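Local coordinates for necrotic enteritis toxin B (Clostridium perfringens, PDB 4I0N), which forms pores in target-cell membranes as a secreted toxin of the leukocidin/hemolysin family, probably by assembling into a ring-shaped oligomer, at residues A[86-91]-A[165-170]; A[102-107]-A[116-121]; A[241-246]-A[272-277]. One frame throughout, in Å; residues are numbered along the deposited sequence.

Contact 1 of 3, residues A[86-91]-A[165-170]; sequences RINVKS and LASWDI
Ile87 and Trp168 meet where segments 86-91 and 165-170 run antiparallel, axes 4.7 Å apart, in one sheet of the beta sandwich of this alpha-hemolysin fold. Four backbone hydrogen bonds join them, two at Ile87/Trp168 and two at Val89/Ala166. The face of Ile87, Val89, Ala166 and Trp168 is tight and apolar. Trp168 turns the CE3 and CZ3 edge of its indole to the partner strand: CE3 lies 4.0 Å from Ile87 CG2, while Val89 CG2 comes in the ring plane at 3.9 Å from CZ3. Leu60, Phe220 and Leu226 of the facing sheet close over the isoleucine and valine, and the indole NE1 bonds to Pro105 O.

The other face is mostly polar and partly open to solvent at both ends. Lys90 lies alongside Leu165, its CG 3.7 Å from Leu165 CD1, and sends its ammonium on to Glu242. Between them and Arg86, buried Ser167 OG donates to Asn88 OD1, 2.5 Å away. Arg86 leads with CG anti to the backbone N (chi1 -179°), the chain bends at chi3, and the guanidinium lies nearly coplanar with the Asp169 carboxylate. The grip is side-on, Arg86 NE to Asp169 OD1 at 2.7 Å and Arg86 NH2 to Asp169 OD2 at 3.1 Å, both on syn lone pairs.

Contact 2 of 3, residues A[102-107]-A[116-121]; sequences NSIPKN and NSIGYS
What is probably a prestem strand rests here on the sandwich, the packing expected of a water-soluble leukocidin-type monomer, and brings Ile118 against Ile104 and Asn102. Strand 113-120 is probably part of the stem region that, as in relatives, refolds into the membrane barrel. Segments 116-120 and 102-104 run roughly antiparallel (153°), axes 7.3 Å apart. That is too far for sheet pairing, and side chains fill the interval.

Ile104 does most of the reaching. Its CG1 occupies the crowded position between backbone N and carbonyl carbon (chi1 52°), and CD1 then extends across to the other strand, ending 3.5 Å from Asn116 O and 4.0 Å from Ile118 CG2. Ile118 answers with its longer branch, whose CD1 rests 3.8 Å from Asn102 O. Val128 and Ala225 also border this isoleucine pair.

A polar edge follows where strand 99-104 ends at the cis peptide before Pro105. Lys106 folds back along its own segment to reach Ser103 O and Gln158. A water links Lys106 N to Asn116 ND2, but Asn116 has two conformers, so this bridge is less certain. Asn102 OD1 accepts Ser103 N at 2.8 Å, in its side-chain carbonyl plane and on a lone pair, and takes a weak bond from Lys106 NZ.

Contact 3 of 3, residues A[241-246]-A[272-277]; sequences VEYQRF and NEFMFK
Tyr243 and Phe274 sit on the same face of an antiparallel pairing. Tyr243 CB lies 3.5 Å from Asn272 O, the same oxygen that accepts Tyr243 N. With CG beside the backbone N (chi1 -70°), the ring lies along its own strand and turns its CD2/CE2 edge toward Phe274. Tyr243 CD2 and CE2 both lie 3.9 Å from Phe274 CE2, and CD2 is near the plane of the phenylalanine ring, beyond its edge. The ring planes stand at 68°. On the other side of the ring, Tyr243 CD1 packs 3.9 Å from Ile87 CG1. Beyond it, OH reaches Lys38 O in the facing sheet, which fixes the tip of the phenol. Further along this face, Val241 CG2 touches Phe276 CE2 at 4.1 Å.

On the reverse face Glu242 and Glu273 run side by side. Glu242 OE2 and Glu273 OE1 approach to 4.0 Å, and a single water donates to both, which would ease the repulsion. Lys90 forms a salt bridge with Glu242 and probably offsets its charge, Tyr271 OH bonds to Glu273 OE1, and a magnesium ion lies about 4 Å from the Glu273 side chain. Four backbone hydrogen bonds, at Val241/Phe274 and Tyr243/Asn272, complete the pairing of a long beta hairpin, strands 236-255 and 258-279, within the sandwich.

The three contacts show how a largely beta toxin combines pairing within a sheet with packing against it. Contacts 1 and 3 have centres 9 Å apart and share one sheet, where strands 76-92 and 236-255 are neighbours; the pairings therefore form one continuous run of four strands, tied by a backbone bond from Glu242 N to Asn88 O. Centre to centre, contact 2 lies 14 Å from contact 1, which it touches, and 21 Å from contact 3, which it does not. Along the chain it is nested inside the loop closed by contact 1, and contact 3 follows both. The probable prestem is thus inserted between strands of the sandwich, consistent with a segment that can leave while the sandwich stays.

Contact 1 of 3, residues A[86-91]-A[165-170]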
# COMPACT_ATOMS: atom_id res chain seq x y z
N ARG A 86 -5.95 0.79 -0.46
CA ARG A 86 -5.53 2.11 -0.92
C ARG A 86 -4.53 2.72 0.06
O ARG A 86 -4.77 2.73 1.29
CB ARG A 86 -6.71 3.05 -1.07
CG ARG A 86 -6.27 4.45 -1.59
CD ARG A 86 -7.48 5.29 -1.97
NE ARG A 86 -8.12 4.74 -3.16
CZ ARG A 86 -9.26 5.19 -3.68
NH1 ARG A 86 -9.91 6.20 -3.13
NH2 ARG A 86 -9.75 4.61 -4.78
N ILE A 87 -3.43 3.23 -0.49
CA ILE A 87 -2.39 3.84 0.34
C ILE A 87 -2.22 5.26 -0.19
O ILE A 87 -1.93 5.45 -1.36
CB ILE A 87 -1.05 3.05 0.26
CG1 ILE A 87 -1.16 1.70 1.00
CG2 ILE A 87 0.14 3.86 0.86
CD1 ILE A 87 -1.65 0.56 0.16
N ASN A 88 -2.41 6.25 0.69
CA ASN A 88 -2.18 7.63 0.31
C ASN A 88 -1.02 8.14 1.16
O ASN A 88 -0.98 7.90 2.37
CB ASN A 88 -3.39 8.51 0.59
CG ASN A 88 -4.65 8.08 -0.14
OD1 ASN A 88 -4.60 7.56 -1.26
ND2 ASN A 88 -5.78 8.30 0.49
N VAL A 89 -0.09 8.84 0.52
CA VAL A 89 0.96 9.50 1.26
C VAL A 89 0.86 10.99 0.90
O VAL A 89 1.00 11.35 -0.26
CB VAL A 89 2.35 8.91 0.91
CG1 VAL A 89 3.42 9.64 1.67
CG2 VAL A 89 2.41 7.40 1.25
N LYS A 90 0.59 11.83 1.89
CA LYS A 90 0.36 13.25 1.66
C LYS A 90 1.47 14.04 2.31
O LYS A 90 1.91 13.70 3.39
CB LYS A 90 -0.99 13.70 2.23
CG LYS A 90 -2.19 13.10 1.50
CD LYS A 90 -3.48 13.51 2.19
CE LYS A 90 -4.69 12.92 1.50
NZ LYS A 90 -5.94 13.23 2.29
N SER A 91 1.94 15.07 1.62
CA SER A 91 2.89 16.01 2.19
C SER A 91 2.17 17.34 2.45
O SER A 91 1.37 17.81 1.62
CB SER A 91 4.07 16.22 1.26
OG SER A 91 5.00 17.12 1.82
N LEU A 165 0.47 14.68 -3.00
CA LEU A 165 -0.18 13.39 -2.81
C LEU A 165 0.37 12.34 -3.76
O LEU A 165 0.42 12.56 -4.97
CB LEU A 165 -1.71 13.48 -3.03
CG LEU A 165 -2.58 12.21 -3.09
CD1 LEU A 165 -2.57 11.37 -1.78
CD2 LEU A 165 -4.01 12.59 -3.47
N ALA A 166 0.79 11.20 -3.21
CA ALA A 166 1.08 10.02 -3.99
C ALA A 166 0.08 8.99 -3.48
O ALA A 166 -0.08 8.81 -2.27
CB ALA A 166 2.51 9.53 -3.71
N SER A 167 -0.62 8.34 -4.40
CA SER A 167 -1.64 7.39 -3.99
C SER A 167 -1.61 6.15 -4.88
O SER A 167 -1.37 6.27 -6.07
CB SER A 167 -3.02 8.04 -4.06
OG SER A 167 -4.01 7.09 -3.69
N TRP A 168 -1.86 4.99 -4.27
CA TRP A 168 -1.81 3.70 -4.95
C TRP A 168 -3.01 2.86 -4.56
O TRP A 168 -3.35 2.79 -3.38
CB TRP A 168 -0.57 2.92 -4.54
CG TRP A 168 0.74 3.56 -4.90
CD1 TRP A 168 1.45 3.37 -6.06
CD2 TRP A 168 1.50 4.47 -4.11
NE1 TRP A 168 2.61 4.12 -6.03
CE2 TRP A 168 2.66 4.80 -4.84
CE3 TRP A 168 1.31 5.04 -2.83
CZ2 TRP A 168 3.66 5.66 -4.34
CZ3 TRP A 168 2.28 5.93 -2.35
CH2 TRP A 168 3.45 6.22 -3.09
N ASP A 169 -3.65 2.25 -5.55
CA ASP A 169 -4.63 1.20 -5.29
C ASP A 169 -3.99 -0.13 -5.60
O ASP A 169 -3.43 -0.32 -6.68
CB ASP A 169 -5.87 1.38 -6.16
CG ASP A 169 -6.83 2.38 -5.59
OD1 ASP A 169 -6.62 2.84 -4.44
OD2 ASP A 169 -7.82 2.69 -6.27
N ILE A 170 -4.06 -1.04 -4.64
CA ILE A 170 -3.65 -2.42 -4.86
C ILE A 170 -4.96 -3.18 -4.94
O ILE A 170 -5.64 -3.41 -3.92
CB ILE A 170 -2.67 -2.93 -3.78
CG1 ILE A 170 -1.31 -2.22 -3.93
CG2 ILE A 170 -2.49 -4.46 -3.87
CD1 ILE A 170 -1.27 -0.81 -3.37

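Contact 2 of 3, residues A[102-107]-A[116-121]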
# COMPACT_ATOMS: atom_id res chain seq x y z
N ASN A 102 9.08 12.91 -6.73
CA ASN A 102 8.81 11.69 -7.46
C ASN A 102 8.54 10.59 -6.43
O ASN A 102 8.75 10.79 -5.23
CB ASN A 102 9.96 11.28 -8.38
CG ASN A 102 9.46 10.62 -9.68
OD1 ASN A 102 8.44 9.92 -9.68
ND2 ASN A 102 10.16 10.86 -10.78
N SER A 103 8.07 9.46 -6.92
CA SER A 103 7.61 8.40 -6.02
C SER A 103 7.57 7.09 -6.80
O SER A 103 7.42 7.09 -8.04
CB SER A 103 6.23 8.75 -5.44
OG SER A 103 5.24 8.79 -6.46
N ILE A 104 7.72 5.98 -6.09
CA ILE A 104 7.66 4.65 -6.69
C ILE A 104 6.76 3.77 -5.80
O ILE A 104 6.66 3.99 -4.58
CB ILE A 104 9.07 3.99 -6.85
CG1 ILE A 104 9.85 4.02 -5.52
CG2 ILE A 104 9.88 4.65 -7.99
CD1 ILE A 104 11.06 3.09 -5.46
N PRO A 105 6.09 2.76 -6.39
CA PRO A 105 6.12 2.36 -7.79
C PRO A 105 5.27 3.25 -8.65
O PRO A 105 4.45 4.00 -8.13
CB PRO A 105 5.57 0.92 -7.76
CG PRO A 105 4.66 0.89 -6.57
CD PRO A 105 5.21 1.89 -5.58
N LYS A 106 5.46 3.16 -9.97
CA LYS A 106 4.77 4.07 -10.87
C LYS A 106 3.84 3.32 -11.81
O LYS A 106 3.94 2.10 -11.96
CB LYS A 106 5.75 4.95 -11.66
CG LYS A 106 6.73 5.74 -10.76
CD LYS A 106 7.22 7.07 -11.40
CE LYS A 106 6.22 8.21 -11.23
NZ LYS A 106 5.74 8.39 -9.80
N ASN A 107 2.94 4.08 -12.44
CA ASN A 107 2.00 3.55 -13.41
C ASN A 107 1.23 2.34 -12.86
O ASN A 107 0.76 2.40 -11.71
CB ASN A 107 2.76 3.26 -14.73
CG ASN A 107 3.44 4.50 -15.27
OD1 ASN A 107 4.67 4.56 -15.38
ND2 ASN A 107 2.64 5.52 -15.58
N ASN A 116 11.34 -1.68 -7.25
CA ASN A 116 12.02 -0.59 -7.98
C ASN A 116 12.80 0.27 -7.01
O ASN A 116 12.80 0.03 -5.80
CB ASN A 116 11.06 0.28 -8.81
CG ASN A 116 11.77 1.04 -9.96
OD1 ASN A 116 12.97 0.86 -10.24
ND2 ASN A 116 11.02 1.91 -10.62
N SER A 117 13.56 1.20 -7.58
CA SER A 117 14.42 2.05 -6.77
C SER A 117 14.27 3.49 -7.18
O SER A 117 13.98 3.80 -8.35
CB SER A 117 15.88 1.63 -6.90
OG SER A 117 16.68 2.41 -6.03
N ILE A 118 14.43 4.38 -6.19
CA ILE A 118 14.46 5.82 -6.43
C ILE A 118 15.83 6.28 -5.96
O ILE A 118 16.24 5.95 -4.86
CB ILE A 118 13.27 6.56 -5.71
CG1 ILE A 118 13.32 8.07 -5.95
CG2 ILE A 118 13.20 6.20 -4.21
CD1 ILE A 118 11.94 8.72 -5.76
N GLY A 119 16.53 7.04 -6.79
CA GLY A 119 17.91 7.39 -6.50
C GLY A 119 18.11 8.90 -6.45
O GLY A 119 17.38 9.66 -7.11
N TYR A 120 19.09 9.32 -5.65
CA TYR A 120 19.47 10.72 -5.56
C TYR A 120 20.89 10.88 -6.08
O TYR A 120 21.79 10.15 -5.66
CB TYR A 120 19.37 11.23 -4.11
CG TYR A 120 19.83 12.66 -3.96
CD1 TYR A 120 18.92 13.71 -4.11
CD2 TYR A 120 21.16 12.97 -3.70
CE1 TYR A 120 19.33 15.03 -4.00
CE2 TYR A 120 21.58 14.30 -3.59
CZ TYR A 120 20.66 15.32 -3.74
OH TYR A 120 21.04 16.63 -3.63
N SER A 121 21.09 11.83 -6.98
CA SER A 121 22.42 12.18 -7.45
C SER A 121 22.86 13.51 -6.87
O SER A 121 22.07 14.46 -6.82
CB SER A 121 22.44 12.28 -8.96
OG SER A 121 22.16 11.03 -9.54
O HOH W 1 7.84 1.63 -10.63

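Contact 3 of 3, residues A[241-246]-A[272-277]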
# COMPACT_ATOMS: atom_id res chain seq x y z
N VAL A 241 0.26 9.30 6.30
CA VAL A 241 0.09 8.00 5.63
C VAL A 241 -1.34 7.57 5.92
O VAL A 241 -1.69 7.42 7.09
CB VAL A 241 1.05 6.96 6.23
CG1 VAL A 241 0.82 5.57 5.59
CG2 VAL A 241 2.51 7.38 5.98
N GLU A 242 -2.16 7.41 4.88
CA GLU A 242 -3.57 7.01 5.03
C GLU A 242 -3.72 5.64 4.41
O GLU A 242 -3.30 5.41 3.27
CB GLU A 242 -4.54 7.97 4.33
CG GLU A 242 -4.36 9.43 4.72
CD GLU A 242 -5.25 10.35 3.92
OE1 GLU A 242 -5.83 9.94 2.87
OE2 GLU A 242 -5.37 11.52 4.35
N TYR A 243 -4.28 4.72 5.19
CA TYR A 243 -4.55 3.37 4.72
C TYR A 243 -6.05 3.15 4.70
O TYR A 243 -6.75 3.47 5.66
CB TYR A 243 -3.98 2.37 5.71
CG TYR A 243 -2.50 2.24 5.82
CD1 TYR A 243 -1.64 2.50 4.75
CD2 TYR A 243 -1.95 1.75 7.01
CE1 TYR A 243 -0.25 2.28 4.88
CE2 TYR A 243 -0.60 1.53 7.14
CZ TYR A 243 0.25 1.80 6.10
OH TYR A 243 1.60 1.56 6.31
N GLN A 244 -6.54 2.57 3.61
CA GLN A 244 -7.96 2.29 3.46
C GLN A 244 -8.10 0.91 2.87
O GLN A 244 -7.36 0.54 1.96
CB GLN A 244 -8.54 3.37 2.55
CG GLN A 244 -10.02 3.53 2.55
CD GLN A 244 -10.38 4.96 2.11
OE1 GLN A 244 -9.52 5.72 1.65
NE2 GLN A 244 -11.61 5.32 2.27
N ARG A 245 -9.04 0.11 3.39
CA ARG A 245 -9.24 -1.21 2.86
C ARG A 245 -10.70 -1.34 2.47
O ARG A 245 -11.57 -1.21 3.33
CB ARG A 245 -8.85 -2.27 3.91
CG ARG A 245 -8.75 -3.69 3.30
CD ARG A 245 -8.73 -4.81 4.35
NE ARG A 245 -9.98 -4.83 5.12
CZ ARG A 245 -10.04 -4.75 6.44
NH1 ARG A 245 -8.93 -4.73 7.18
NH2 ARG A 245 -11.23 -4.73 7.03
N PHE A 246 -10.97 -1.55 1.18
CA PHE A 246 -12.34 -1.65 0.68
C PHE A 246 -12.69 -3.12 0.62
O PHE A 246 -12.06 -3.88 -0.13
CB PHE A 246 -12.47 -1.02 -0.69
CG PHE A 246 -12.19 0.47 -0.70
CD1 PHE A 246 -13.19 1.36 -0.30
CD2 PHE A 246 -10.96 0.97 -1.08
CE1 PHE A 246 -12.95 2.75 -0.29
CE2 PHE A 246 -10.72 2.34 -1.09
CZ PHE A 246 -11.72 3.23 -0.68
N ASN A 272 -7.34 3.81 8.56
CA ASN A 272 -6.47 4.26 9.65
C ASN A 272 -5.41 5.16 9.07
O ASN A 272 -4.93 4.90 7.99
CB ASN A 272 -5.80 3.05 10.34
CG ASN A 272 -6.80 2.24 11.17
OD1 ASN A 272 -7.22 1.14 10.77
ND2 ASN A 272 -7.21 2.79 12.31
N GLU A 273 -5.02 6.21 9.80
CA GLU A 273 -3.97 7.09 9.30
C GLU A 273 -2.90 7.35 10.37
O GLU A 273 -3.15 7.20 11.58
CB GLU A 273 -4.54 8.39 8.76
CG GLU A 273 -5.26 9.21 9.79
CD GLU A 273 -5.59 10.61 9.28
OE1 GLU A 273 -6.16 10.72 8.19
OE2 GLU A 273 -5.27 11.58 9.98
N PHE A 274 -1.71 7.70 9.90
CA PHE A 274 -0.56 7.92 10.79
C PHE A 274 0.13 9.17 10.27
O PHE A 274 0.49 9.24 9.11
CB PHE A 274 0.39 6.69 10.76
CG PHE A 274 -0.28 5.39 11.15
CD1 PHE A 274 -0.38 5.01 12.48
CD2 PHE A 274 -0.83 4.55 10.17
CE1 PHE A 274 -1.00 3.82 12.84
CE2 PHE A 274 -1.45 3.35 10.52
CZ PHE A 274 -1.54 2.99 11.85
N MET A 275 0.31 10.16 11.15
CA MET A 275 1.00 11.39 10.79
C MET A 275 2.44 11.40 11.36
O MET A 275 2.68 11.05 12.52
CB MET A 275 0.20 12.61 11.31
CG MET A 275 0.71 13.91 10.81
N PHE A 276 3.39 11.83 10.53
CA PHE A 276 4.80 11.89 10.92
C PHE A 276 5.31 13.30 10.68
O PHE A 276 5.11 13.87 9.60
CB PHE A 276 5.65 10.92 10.10
CG PHE A 276 5.30 9.45 10.32
CD1 PHE A 276 6.00 8.69 11.26
CD2 PHE A 276 4.27 8.85 9.58
CE1 PHE A 276 5.68 7.33 11.48
CE2 PHE A 276 3.94 7.50 9.79
CZ PHE A 276 4.66 6.74 10.73
N LYS A 277 5.94 13.88 11.68
CA LYS A 277 6.67 15.14 11.46
C LYS A 277 7.99 14.85 10.76
O LYS A 277 8.77 14.00 11.20
CB LYS A 277 6.93 15.81 12.82
CG LYS A 277 7.64 17.17 12.72
CD LYS A 277 7.77 17.82 14.09
CE LYS A 277 8.61 19.12 14.00
NZ LYS A 277 8.56 19.94 15.26
O HOH W 2 -5.70 12.97 6.55